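PDB 6MCA: ankyrin repeat domain protein, which is a Legionella effector, AnkH, that interacts with the host LARP7 component of the 7SK snRNP complex and probably has a cysteine protease-like fold. Local coordinates for residues A[417-425]-A[464-474]; A[157-168]-A[180-190]. All blocks are in the same frame, centred on the assembly; numbering follows the deposited sequence.

Interaction 1 of 2, residues A[417-425]-A[464-474]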
loop_
_atom_site.group_PDB
_atom_site.type_symbol
_atom_site.label_atom_id
_atom_site.label_comp_id
_atom_site.label_asym_id
_atom_site.label_seq_id
_atom_site.Cartn_x
_atom_site.Cartn_y
_atom_site.Cartn_z
ATOM N N ILE A 417 -5.136 -3.651 -18.369
ATOM C CA ILE A 417 -4.202 -2.583 -18.733
ATOM C C ILE A 417 -4.475 -2.105 -20.153
ATOM O O ILE A 417 -4.668 -0.909 -20.403
ATOM C CB ILE A 417 -2.746 -3.059 -18.583
ATOM C CG1 ILE A 417 -2.435 -3.433 -17.134
ATOM C CG2 ILE A 417 -1.783 -1.989 -19.082
ATOM C CD1 ILE A 417 -1.000 -3.871 -16.923
ATOM N N LEU A 418 -4.513 -3.047 -21.098
ATOM C CA LEU A 418 -4.663 -2.703 -22.510
ATOM C C LEU A 418 -5.958 -1.941 -22.765
ATOM O O LEU A 418 -5.963 -0.921 -23.465
ATOM C CB LEU A 418 -4.610 -3.974 -23.359
ATOM C CG LEU A 418 -4.972 -3.848 -24.841
ATOM C CD1 LEU A 418 -4.001 -2.925 -25.561
ATOM C CD2 LEU A 418 -5.009 -5.220 -25.497
ATOM N N PHE A 419 -7.069 -2.416 -22.200
ATOM C CA PHE A 419 -8.359 -1.812 -22.510
ATOM C C PHE A 419 -8.531 -0.463 -21.822
ATOM O O PHE A 419 -9.021 0.491 -22.437
ATOM C CB PHE A 419 -9.494 -2.758 -22.119
ATOM C CG PHE A 419 -10.849 -2.301 -22.581
ATOM C CD1 PHE A 419 -11.211 -2.396 -23.915
ATOM C CD2 PHE A 419 -11.764 -1.780 -21.679
ATOM C CE1 PHE A 419 -12.457 -1.977 -24.342
ATOM C CE2 PHE A 419 -13.012 -1.360 -22.101
ATOM C CZ PHE A 419 -13.359 -1.459 -23.434
ATOM N N GLN A 420 -8.129 -0.353 -20.553
ATOM C CA GLN A 420 -8.445 0.846 -19.789
ATOM C C GLN A 420 -7.398 1.946 -19.909
ATOM O O GLN A 420 -7.759 3.128 -19.883
ATOM C CB GLN A 420 -8.628 0.496 -18.309
ATOM C CG GLN A 420 -9.706 -0.543 -18.035
ATOM C CD GLN A 420 -10.079 -0.620 -16.567
ATOM O OE1 GLN A 420 -10.131 0.397 -15.873
ATOM N NE2 GLN A 420 -10.335 -1.830 -16.083
ATOM N N ALA A 421 -6.115 1.605 -20.042
ATOM C CA ALA A 421 -5.051 2.578 -19.838
ATOM C C ALA A 421 -4.267 2.933 -21.094
ATOM O O ALA A 421 -3.385 3.796 -21.025
ATOM C CB ALA A 421 -4.082 2.070 -18.763
ATOM N N CYS A 422 -4.553 2.311 -22.234
ATOM C CA CYS A 422 -3.778 2.525 -23.452
ATOM C C CYS A 422 -4.605 3.308 -24.464
ATOM O O CYS A 422 -5.666 2.845 -24.897
ATOM C CB CYS A 422 -3.318 1.194 -24.048
ATOM S SG CYS A 422 -2.070 0.330 -23.063
ATOM N N ASP A 423 -4.115 4.487 -24.840
ATOM C CA ASP A 423 -4.720 5.303 -25.883
ATOM C C ASP A 423 -3.959 5.109 -27.189
ATOM O O ASP A 423 -2.725 5.087 -27.202
ATOM C CB ASP A 423 -4.724 6.784 -25.495
ATOM C CG ASP A 423 -5.448 7.043 -24.188
ATOM O OD1 ASP A 423 -6.340 6.245 -23.828
ATOM O OD2 ASP A 423 -5.128 8.050 -23.520
ATOM N N HIS A 424 -4.703 4.977 -28.289
ATOM C CA HIS A 424 -4.103 4.661 -29.579
ATOM C C HIS A 424 -3.241 5.788 -30.137
ATOM O O HIS A 424 -2.511 5.559 -31.106
ATOM C CB HIS A 424 -5.194 4.300 -30.589
ATOM C CG HIS A 424 -5.688 5.464 -31.390
ATOM N ND1 HIS A 424 -6.581 6.387 -30.889
ATOM C CD2 HIS A 424 -5.417 5.853 -32.659
ATOM C CE1 HIS A 424 -6.837 7.296 -31.813
ATOM N NE2 HIS A 424 -6.143 6.994 -32.897
ATOM N N ALA A 425 -3.304 6.986 -29.559
ATOM C CA ALA A 425 -2.518 8.119 -30.029
ATOM C C ALA A 425 -1.224 8.312 -29.250
ATOM O O ALA A 425 -0.478 9.253 -29.540
ATOM C CB ALA A 425 -3.354 9.402 -29.965
ATOM N N LYS A 464 -14.034 3.326 -25.674
ATOM C CA LYS A 464 -12.855 2.510 -25.420
ATOM C C LYS A 464 -12.804 1.291 -26.332
ATOM O O LYS A 464 -11.713 0.832 -26.680
ATOM C CB LYS A 464 -12.813 2.099 -23.950
ATOM C CG LYS A 464 -12.569 3.272 -23.014
ATOM C CD LYS A 464 -12.267 2.814 -21.599
ATOM C CE LYS A 464 -11.821 3.981 -20.734
ATOM N NZ LYS A 464 -10.594 4.631 -21.274
ATOM N N GLY A 465 -13.958 0.763 -26.746
ATOM C CA GLY A 465 -13.949 -0.282 -27.758
ATOM C C GLY A 465 -13.426 0.215 -29.093
ATOM O O GLY A 465 -12.686 -0.491 -29.788
ATOM N N ASN A 466 -13.798 1.441 -29.467
ATOM C CA ASN A 466 -13.246 2.064 -30.665
ATOM C C ASN A 466 -11.736 2.240 -30.539
ATOM O O ASN A 466 -10.982 1.963 -31.483
ATOM C CB ASN A 466 -13.930 3.411 -30.908
ATOM C CG ASN A 466 -13.813 3.876 -32.343
ATOM O OD1 ASN A 466 -13.267 4.944 -32.618
ATOM N ND2 ASN A 466 -14.335 3.080 -33.269
ATOM N N ASN A 467 -11.278 2.705 -29.373
ATOM C CA ASN A 467 -9.842 2.850 -29.148
ATOM C C ASN A 467 -9.133 1.504 -29.231
ATOM O O ASN A 467 -8.014 1.413 -29.749
ATOM C CB ASN A 467 -9.589 3.513 -27.793
ATOM C CG ASN A 467 -8.118 3.539 -27.424
ATOM O OD1 ASN A 467 -7.382 4.445 -27.818
ATOM N ND2 ASN A 467 -7.683 2.547 -26.655
ATOM N N LEU A 468 -9.775 0.443 -28.735
ATOM C CA LEU A 468 -9.186 -0.891 -28.803
ATOM C C LEU A 468 -9.084 -1.378 -30.242
ATOM O O LEU A 468 -8.075 -1.978 -30.628
ATOM C CB LEU A 468 -10.008 -1.868 -27.962
ATOM C CG LEU A 468 -9.721 -3.358 -28.166
ATOM C CD1 LEU A 468 -8.350 -3.725 -27.619
ATOM C CD2 LEU A 468 -10.807 -4.209 -27.525
ATOM N N LEU A 469 -10.123 -1.144 -31.046
ATOM C CA LEU A 469 -10.057 -1.497 -32.462
ATOM C C LEU A 469 -8.927 -0.748 -33.158
ATOM O O LEU A 469 -8.160 -1.331 -33.938
ATOM C CB LEU A 469 -11.397 -1.204 -33.138
ATOM C CG LEU A 469 -12.561 -2.122 -32.765
ATOM C CD1 LEU A 469 -13.868 -1.581 -33.322
ATOM C CD2 LEU A 469 -12.303 -3.529 -33.274
ATOM N N LYS A 470 -8.809 0.553 -32.881
ATOM C CA LYS A 470 -7.717 1.335 -33.452
ATOM C C LYS A 470 -6.364 0.756 -33.054
ATOM O O LYS A 470 -5.487 0.562 -33.903
ATOM C CB LYS A 470 -7.830 2.796 -33.017
ATOM C CG LYS A 470 -9.060 3.513 -33.553
ATOM C CD LYS A 470 -8.754 4.968 -33.871
ATOM C CE LYS A 470 -9.756 5.900 -33.210
ATOM N NZ LYS A 470 -11.151 5.616 -33.645
ATOM N N ILE A 471 -6.184 0.462 -31.762
ATOM C CA ILE A 471 -4.922 -0.094 -31.278
ATOM C C ILE A 471 -4.609 -1.404 -31.989
ATOM O O ILE A 471 -3.478 -1.637 -32.434
ATOM C CB ILE A 471 -4.971 -0.284 -29.750
ATOM C CG1 ILE A 471 -4.849 1.062 -29.036
ATOM C CG2 ILE A 471 -3.875 -1.235 -29.288
ATOM C CD1 ILE A 471 -4.849 0.950 -27.528
ATOM N N LEU A 472 -5.610 -2.283 -32.102
ATOM C CA LEU A 472 -5.403 -3.558 -32.778
ATOM C C LEU A 472 -4.977 -3.352 -34.225
ATOM O O LEU A 472 -4.134 -4.093 -34.743
ATOM C CB LEU A 472 -6.675 -4.404 -32.711
ATOM C CG LEU A 472 -7.050 -4.997 -31.351
ATOM C CD1 LEU A 472 -8.318 -5.830 -31.463
ATOM C CD2 LEU A 472 -5.906 -5.826 -30.791
ATOM N N ASP A 473 -5.541 -2.344 -34.893
ATOM C CA ASP A 473 -5.164 -2.111 -36.284
ATOM C C ASP A 473 -3.755 -1.535 -36.396
ATOM O O ASP A 473 -3.007 -1.893 -37.312
ATOM C CB ASP A 473 -6.176 -1.195 -36.969
ATOM C CG ASP A 473 -6.224 -1.410 -38.471
ATOM O OD1 ASP A 473 -6.649 -2.504 -38.901
ATOM O OD2 ASP A 473 -5.833 -0.491 -39.219
ATOM N N ASP A 474 -3.371 -0.642 -35.478
ATOM C CA ASP A 474 -2.021 -0.085 -35.519
ATOM C C ASP A 474 -0.946 -1.109 -35.184
ATOM O O ASP A 474 0.236 -0.836 -35.415
ATOM C CB ASP A 474 -1.885 1.112 -34.570
ATOM C CG ASP A 474 -3.113 1.998 -34.560
ATOM O OD1 ASP A 474 -3.510 2.454 -33.466
ATOM O OD2 ASP A 474 -3.688 2.233 -35.643
HETATM O O HOH W 1 -9.116 1.056 -25.290
#

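Interaction 2 of 2, residues A[157-168]-A[180-190]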
loop_
_atom_site.group_PDB
_atom_site.type_symbol
_atom_site.label_atom_id
_atom_site.label_comp_id
_atom_site.label_asym_id
_atom_site.label_seq_id
_atom_site.Cartn_x
_atom_site.Cartn_y
_atom_site.Cartn_z
ATOM N N LYS A 157 -1.920 -5.107 -7.204
ATOM C CA LYS A 157 -2.251 -3.835 -6.568
ATOM C C LYS A 157 -1.452 -2.691 -7.181
ATOM O O LYS A 157 -2.006 -1.621 -7.473
ATOM C CB LYS A 157 -1.996 -3.920 -5.063
ATOM C CG LYS A 157 -2.978 -4.800 -4.309
ATOM C CD LYS A 157 -4.385 -4.230 -4.352
ATOM C CE LYS A 157 -4.453 -2.872 -3.673
ATOM N NZ LYS A 157 -5.766 -2.211 -3.901
ATOM N N LEU A 158 -0.150 -2.904 -7.396
ATOM C CA LEU A 158 0.688 -1.856 -7.967
ATOM C C LEU A 158 0.238 -1.496 -9.377
ATOM O O LEU A 158 0.251 -0.321 -9.757
ATOM C CB LEU A 158 2.152 -2.297 -7.962
ATOM C CG LEU A 158 3.178 -1.270 -8.441
ATOM C CD1 LEU A 158 3.124 -0.019 -7.577
ATOM C CD2 LEU A 158 4.574 -1.868 -8.435
ATOM N N ILE A 159 -0.174 -2.491 -10.164
ATOM C CA ILE A 159 -0.638 -2.214 -11.519
ATOM C C ILE A 159 -1.969 -1.475 -11.488
ATOM O O ILE A 159 -2.171 -0.506 -12.231
ATOM C CB ILE A 159 -0.728 -3.519 -12.329
ATOM C CG1 ILE A 159 0.641 -3.869 -12.914
ATOM C CG2 ILE A 159 -1.773 -3.402 -13.429
ATOM C CD1 ILE A 159 0.646 -5.130 -13.730
ATOM N N GLY A 160 -2.894 -1.911 -10.630
ATOM C CA GLY A 160 -4.169 -1.222 -10.525
ATOM C C GLY A 160 -4.017 0.228 -10.109
ATOM O O GLY A 160 -4.777 1.093 -10.548
ATOM N N HIS A 161 -3.024 0.515 -9.265
ATOM C CA HIS A 161 -2.816 1.896 -8.836
ATOM C C HIS A 161 -2.086 2.715 -9.896
ATOM O O HIS A 161 -2.516 3.822 -10.238
ATOM C CB HIS A 161 -2.053 1.922 -7.512
ATOM C CG HIS A 161 -2.885 1.534 -6.329
ATOM N ND1 HIS A 161 -4.173 1.990 -6.144
ATOM C CD2 HIS A 161 -2.613 0.735 -5.271
ATOM C CE1 HIS A 161 -4.658 1.487 -5.023
ATOM N NE2 HIS A 161 -3.732 0.722 -4.474
ATOM N N ARG A 162 -0.978 2.189 -10.429
ATOM C CA ARG A 162 -0.170 2.950 -11.379
ATOM C C ARG A 162 -0.933 3.229 -12.666
ATOM O O ARG A 162 -0.838 4.327 -13.228
ATOM C CB ARG A 162 1.126 2.201 -11.687
ATOM C CG ARG A 162 2.108 2.140 -10.534
ATOM C CD ARG A 162 2.765 3.484 -10.282
ATOM N NE ARG A 162 3.858 3.368 -9.323
ATOM C CZ ARG A 162 4.268 4.354 -8.532
ATOM N NH1 ARG A 162 3.674 5.539 -8.581
ATOM N NH2 ARG A 162 5.270 4.152 -7.687
ATOM N N PHE A 163 -1.688 2.248 -13.155
ATOM C CA PHE A 163 -2.452 2.398 -14.385
ATOM C C PHE A 163 -3.873 2.889 -14.144
ATOM O O PHE A 163 -4.641 3.006 -15.106
ATOM C CB PHE A 163 -2.479 1.071 -15.152
ATOM C CG PHE A 163 -1.160 0.706 -15.774
ATOM C CD1 PHE A 163 -0.774 1.256 -16.985
ATOM C CD2 PHE A 163 -0.301 -0.179 -15.143
ATOM C CE1 PHE A 163 0.442 0.926 -17.559
ATOM C CE2 PHE A 163 0.916 -0.514 -15.711
ATOM C CZ PHE A 163 1.286 0.040 -16.921
ATOM N N GLU A 164 -4.235 3.174 -12.890
ATOM C CA GLU A 164 -5.543 3.734 -12.540
ATOM C C GLU A 164 -6.685 2.857 -13.048
ATOM O O GLU A 164 -7.669 3.346 -13.605
ATOM C CB GLU A 164 -5.686 5.166 -13.059
ATOM C CG GLU A 164 -4.702 6.149 -12.445
ATOM C CD GLU A 164 -4.918 7.569 -12.928
ATOM O OE1 GLU A 164 -3.928 8.327 -13.012
ATOM O OE2 GLU A 164 -6.076 7.927 -13.225
ATOM N N LEU A 165 -6.556 1.548 -12.850
ATOM C CA LEU A 165 -7.573 0.614 -13.303
ATOM C C LEU A 165 -8.785 0.645 -12.381
ATOM O O LEU A 165 -8.670 0.853 -11.169
ATOM C CB LEU A 165 -7.007 -0.805 -13.370
ATOM C CG LEU A 165 -5.763 -0.993 -14.240
ATOM C CD1 LEU A 165 -5.313 -2.446 -14.227
ATOM C CD2 LEU A 165 -6.032 -0.523 -15.660
ATOM N N GLN A 166 -9.958 0.435 -12.970
ATOM C CA GLN A 166 -11.212 0.381 -12.237
ATOM C C GLN A 166 -11.735 -1.049 -12.204
ATOM O O GLN A 166 -11.462 -1.849 -13.103
ATOM C CB GLN A 166 -12.262 1.303 -12.868
ATOM C CG GLN A 166 -11.889 2.777 -12.854
ATOM C CD GLN A 166 -13.053 3.674 -13.230
ATOM O OE1 GLN A 166 -14.080 3.205 -13.721
ATOM N NE2 GLN A 166 -12.898 4.973 -12.999
ATOM N N GLY A 167 -12.487 -1.362 -11.157
ATOM C CA GLY A 167 -13.090 -2.674 -11.029
ATOM C C GLY A 167 -12.234 -3.640 -10.232
ATOM O O GLY A 167 -11.335 -3.262 -9.475
ATOM N N ASP A 168 -12.530 -4.921 -10.417
ATOM C CA ASP A 168 -11.860 -6.000 -9.710
ATOM C C ASP A 168 -11.037 -6.841 -10.676
ATOM O O ASP A 168 -11.110 -6.689 -11.899
ATOM C CB ASP A 168 -12.877 -6.890 -8.982
ATOM C CG ASP A 168 -13.741 -6.116 -8.008
ATOM O OD1 ASP A 168 -13.192 -5.288 -7.251
ATOM O OD2 ASP A 168 -14.970 -6.340 -7.999
ATOM N N GLU A 180 -10.908 -12.441 -5.223
ATOM C CA GLU A 180 -11.094 -11.124 -5.808
ATOM C C GLU A 180 -10.139 -10.113 -5.188
ATOM O O GLU A 180 -9.805 -10.181 -4.002
ATOM C CB GLU A 180 -12.538 -10.655 -5.630
ATOM C CG GLU A 180 -13.482 -11.117 -6.729
ATOM C CD GLU A 180 -14.521 -10.070 -7.085
ATOM O OE1 GLU A 180 -14.608 -9.048 -6.372
ATOM O OE2 GLU A 180 -15.250 -10.271 -8.079
ATOM N N LEU A 181 -9.708 -9.161 -6.011
ATOM C CA LEU A 181 -8.815 -8.087 -5.607
ATOM C C LEU A 181 -9.354 -6.797 -6.198
ATOM O O LEU A 181 -9.636 -6.731 -7.400
ATOM C CB LEU A 181 -7.380 -8.349 -6.086
ATOM C CG LEU A 181 -6.312 -7.271 -5.870
ATOM C CD1 LEU A 181 -4.984 -7.922 -5.534
ATOM C CD2 LEU A 181 -6.161 -6.377 -7.095
ATOM N N ASP A 182 -9.496 -5.780 -5.352
ATOM C CA ASP A 182 -10.076 -4.502 -5.749
ATOM C C ASP A 182 -8.960 -3.587 -6.243
ATOM O O ASP A 182 -8.085 -3.188 -5.467
ATOM C CB ASP A 182 -10.831 -3.878 -4.577
ATOM C CG ASP A 182 -11.567 -2.611 -4.963
ATOM O OD1 ASP A 182 -11.685 -2.328 -6.174
ATOM O OD2 ASP A 182 -12.032 -1.896 -4.049
ATOM N N TYR A 183 -8.994 -3.258 -7.538
ATOM C CA TYR A 183 -8.013 -2.336 -8.102
ATOM C C TYR A 183 -8.052 -0.979 -7.412
ATOM O O TYR A 183 -7.020 -0.309 -7.299
ATOM C CB TYR A 183 -8.264 -2.152 -9.601
ATOM C CG TYR A 183 -7.683 -3.228 -10.491
ATOM C CD1 TYR A 183 -6.474 -3.838 -10.185
ATOM C CD2 TYR A 183 -8.342 -3.622 -11.649
ATOM C CE1 TYR A 183 -5.941 -4.816 -11.007
ATOM C CE2 TYR A 183 -7.819 -4.598 -12.473
ATOM C CZ TYR A 183 -6.619 -5.191 -12.149
ATOM O OH TYR A 183 -6.097 -6.163 -12.970
ATOM N N GLU A 184 -9.228 -0.559 -6.949
ATOM C CA GLU A 184 -9.429 0.785 -6.423
ATOM C C GLU A 184 -9.310 0.869 -4.908
ATOM O O GLU A 184 -9.316 1.978 -4.365
ATOM C CB GLU A 184 -10.802 1.311 -6.858
ATOM C CG GLU A 184 -11.124 1.035 -8.319
ATOM C CD GLU A 184 -12.551 1.393 -8.686
ATOM O OE1 GLU A 184 -12.902 2.590 -8.620
ATOM O OE2 GLU A 184 -13.323 0.477 -9.041
ATOM N N GLY A 185 -9.201 -0.263 -4.215
ATOM C CA GLY A 185 -9.084 -0.230 -2.766
ATOM C C GLY A 185 -7.725 0.299 -2.343
ATOM O O GLY A 185 -6.684 -0.162 -2.827
ATOM N N PHE A 186 -7.728 1.272 -1.437
ATOM C CA PHE A 186 -6.503 1.893 -0.953
ATOM C C PHE A 186 -6.145 1.332 0.418
ATOM O O PHE A 186 -6.997 1.264 1.309
ATOM C CB PHE A 186 -6.650 3.414 -0.876
ATOM C CG PHE A 186 -5.437 4.111 -0.328
ATOM C CD1 PHE A 186 -4.342 4.362 -1.139
ATOM C CD2 PHE A 186 -5.389 4.513 0.997
ATOM C CE1 PHE A 186 -3.222 5.002 -0.638
ATOM C CE2 PHE A 186 -4.273 5.152 1.504
ATOM C CZ PHE A 186 -3.188 5.397 0.685
ATOM N N ILE A 187 -4.884 0.933 0.577
ATOM C CA ILE A 187 -4.352 0.441 1.843
ATOM C C ILE A 187 -3.117 1.269 2.171
ATOM O O ILE A 187 -2.151 1.276 1.400
ATOM C CB ILE A 187 -4.009 -1.056 1.784
ATOM C CG1 ILE A 187 -5.191 -1.853 1.227
ATOM C CG2 ILE A 187 -3.622 -1.567 3.163
ATOM C CD1 ILE A 187 -4.847 -3.273 0.840
ATOM N N LEU A 188 -3.144 1.953 3.317
ATOM C CA LEU A 188 -2.139 2.975 3.601
ATOM C C LEU A 188 -0.770 2.362 3.879
ATOM O O LEU A 188 0.230 2.752 3.266
ATOM C CB LEU A 188 -2.593 3.841 4.775
ATOM C CG LEU A 188 -1.681 5.011 5.141
ATOM C CD1 LEU A 188 -1.493 5.938 3.950
ATOM C CD2 LEU A 188 -2.240 5.772 6.332
ATOM N N GLU A 189 -0.699 1.418 4.822
ATOM C CA GLU A 189 0.585 0.809 5.164
ATOM C C GLU A 189 1.173 0.064 3.974
ATOM O O GLU A 189 2.383 0.147 3.707
ATOM C CB GLU A 189 0.413 -0.130 6.358
ATOM C CG GLU A 189 -0.314 0.500 7.538
ATOM C CD GLU A 189 -0.232 -0.344 8.796
ATOM O OE1 GLU A 189 0.882 -0.502 9.337
ATOM O OE2 GLU A 189 -1.284 -0.847 9.244
ATOM N N PHE A 190 0.327 -0.672 3.248
ATOM C CA PHE A 190 0.764 -1.311 2.013
ATOM C C PHE A 190 1.317 -0.286 1.034
ATOM O O PHE A 190 2.349 -0.523 0.397
ATOM C CB PHE A 190 -0.400 -2.082 1.385
ATOM C CG PHE A 190 -0.115 -2.597 0.001
ATOM C CD1 PHE A 190 0.562 -3.791 -0.182
ATOM C CD2 PHE A 190 -0.532 -1.890 -1.116
ATOM C CE1 PHE A 190 0.822 -4.271 -1.451
ATOM C CE2 PHE A 190 -0.271 -2.362 -2.388
ATOM C CZ PHE A 190 0.406 -3.556 -2.556
HETATM O O HOH W 2 -4.721 -1.640 -6.769
HETATM O O HOH W 3 -3.174 0.484 -1.839
#

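Interaction 1 of 2, residues A[417-425]-A[464-474]
The carboxamide of Asn467 reaches across from helix 464-474 and grips the backbone that leaves helix 417-421, at both ends of Asp423. Asn467 ND2 gives a hydrogen bond to Cys422 O (2.7 Å), tilted somewhat out of its own amide plane. Asn467 OD1 takes one from His424 N (2.8 Å), which arrives in the carbonyl plane on a lone pair. With CG anti to the backbone N of Asn467 (chi1 173°), the amide leans to this loop, and one bond given and one accepted set its rotation. A water that ND2 also donates to donates in turn to Phe419 O and to Lys464 O, linking the two helix backbones. Lys464, its chain bent at the last torsion, adds a weak bond from NZ to Gln420 O.

The aliphatic chain of Lys470 lies over one face of the His424 ring: CD is 3.6 Å from the ring centroid in a CH-pi contact, 15° off the normal. Asn467 OD1 meets the edge of the same ring, while Lys470 NZ goes on to a weak bond with Val486 O.

The rest is apolar. Phe419 touches Lys464 CB with its CZ (3.6 Å) and meets Leu468 CD2 at its edge; Tyr452 and Tyr456 pack against the same ring. Ile471 uses both of its branches: the CG1 arm, with CD1 on Cys422 CB (3.8 Å) and CG1 on His424 CB (3.6 Å), and the CG2 methyl on Leu418 CD1 (4.1 Å). Leu418 also packs on Leu449 and Ala433.

The short helix segments run 9.4 Å apart at their closest, with an angle of 122° between their directions. This is the packing of an all-helical C-terminal bundle, in which helices 427-440 and 447-458 also touch the joint and an asparagine within one helix bonds the backbone that follows another.

Interaction 2 of 2, residues A[157-168]-A[180-190]
Lys157, a buried lysine, points its ammonium at backbone carbonyls and a water, with no carboxylate in contact across the segments. Its chain, folded at chi2 (-65°) and chi3, brings NZ to Asp182 O at 3.0 Å, almost in line with the carbonyl bond, and to Gly185 O; the latter distance, 2.5 Å, is too short to be taken literally. The water accepts from NZ and donates to Lys157 O and Tyr183 O. Along the way the lysine's CD touches Leu181 and its CB the ring of Phe190 (3.5 Å to CZ).

Helix 157-162 ends in a Schellman motif at Glu164, and the chain runs on into the first strand of a hairpin, whose second strand, 178-182, runs back antiparallel to it. At the end of that strand Asp182 OD1 accepts from Glu184 N in an Asx turn, and Tyr183 N bonds to Gly167 O (3.0 Å).

Tyr183 wedges between helix and loop: Leu165 CD1 sits over one ring face, 3.9 Å from the centroid, while ring atom CD1 lies 3.5 Å from Gly160 CA. Glu184 OE2 receives Gly167 N at 2.9 Å, from above its carboxylate plane. Water-linked to Ile187 N, the His161 imidazole stacks on Trp349.

Overall arrangement
From the N terminus, helix 147-162 leads into a hairpin of strands 168-172 and 178-182; interaction 2 closes this short excursion by bringing the chain back onto the helix as far as the first turn of helix 188-202. The five-stranded sheet and helix 373-399 follow, then helix 404-421. Interaction 1 closes a second loop, mostly helical and without strands, spanning helices 427-440 and 447-458. The two loops are in series, neither nested nor crossed, yet they touch: Gln420 OE1 probably accepts a hydrogen bond from Gln166 N, and Ile417 packs on Ile159. Helix 404-421 thereby joins the helix-and-hairpin unit of interaction 2 to the C-terminal helices of interaction 1.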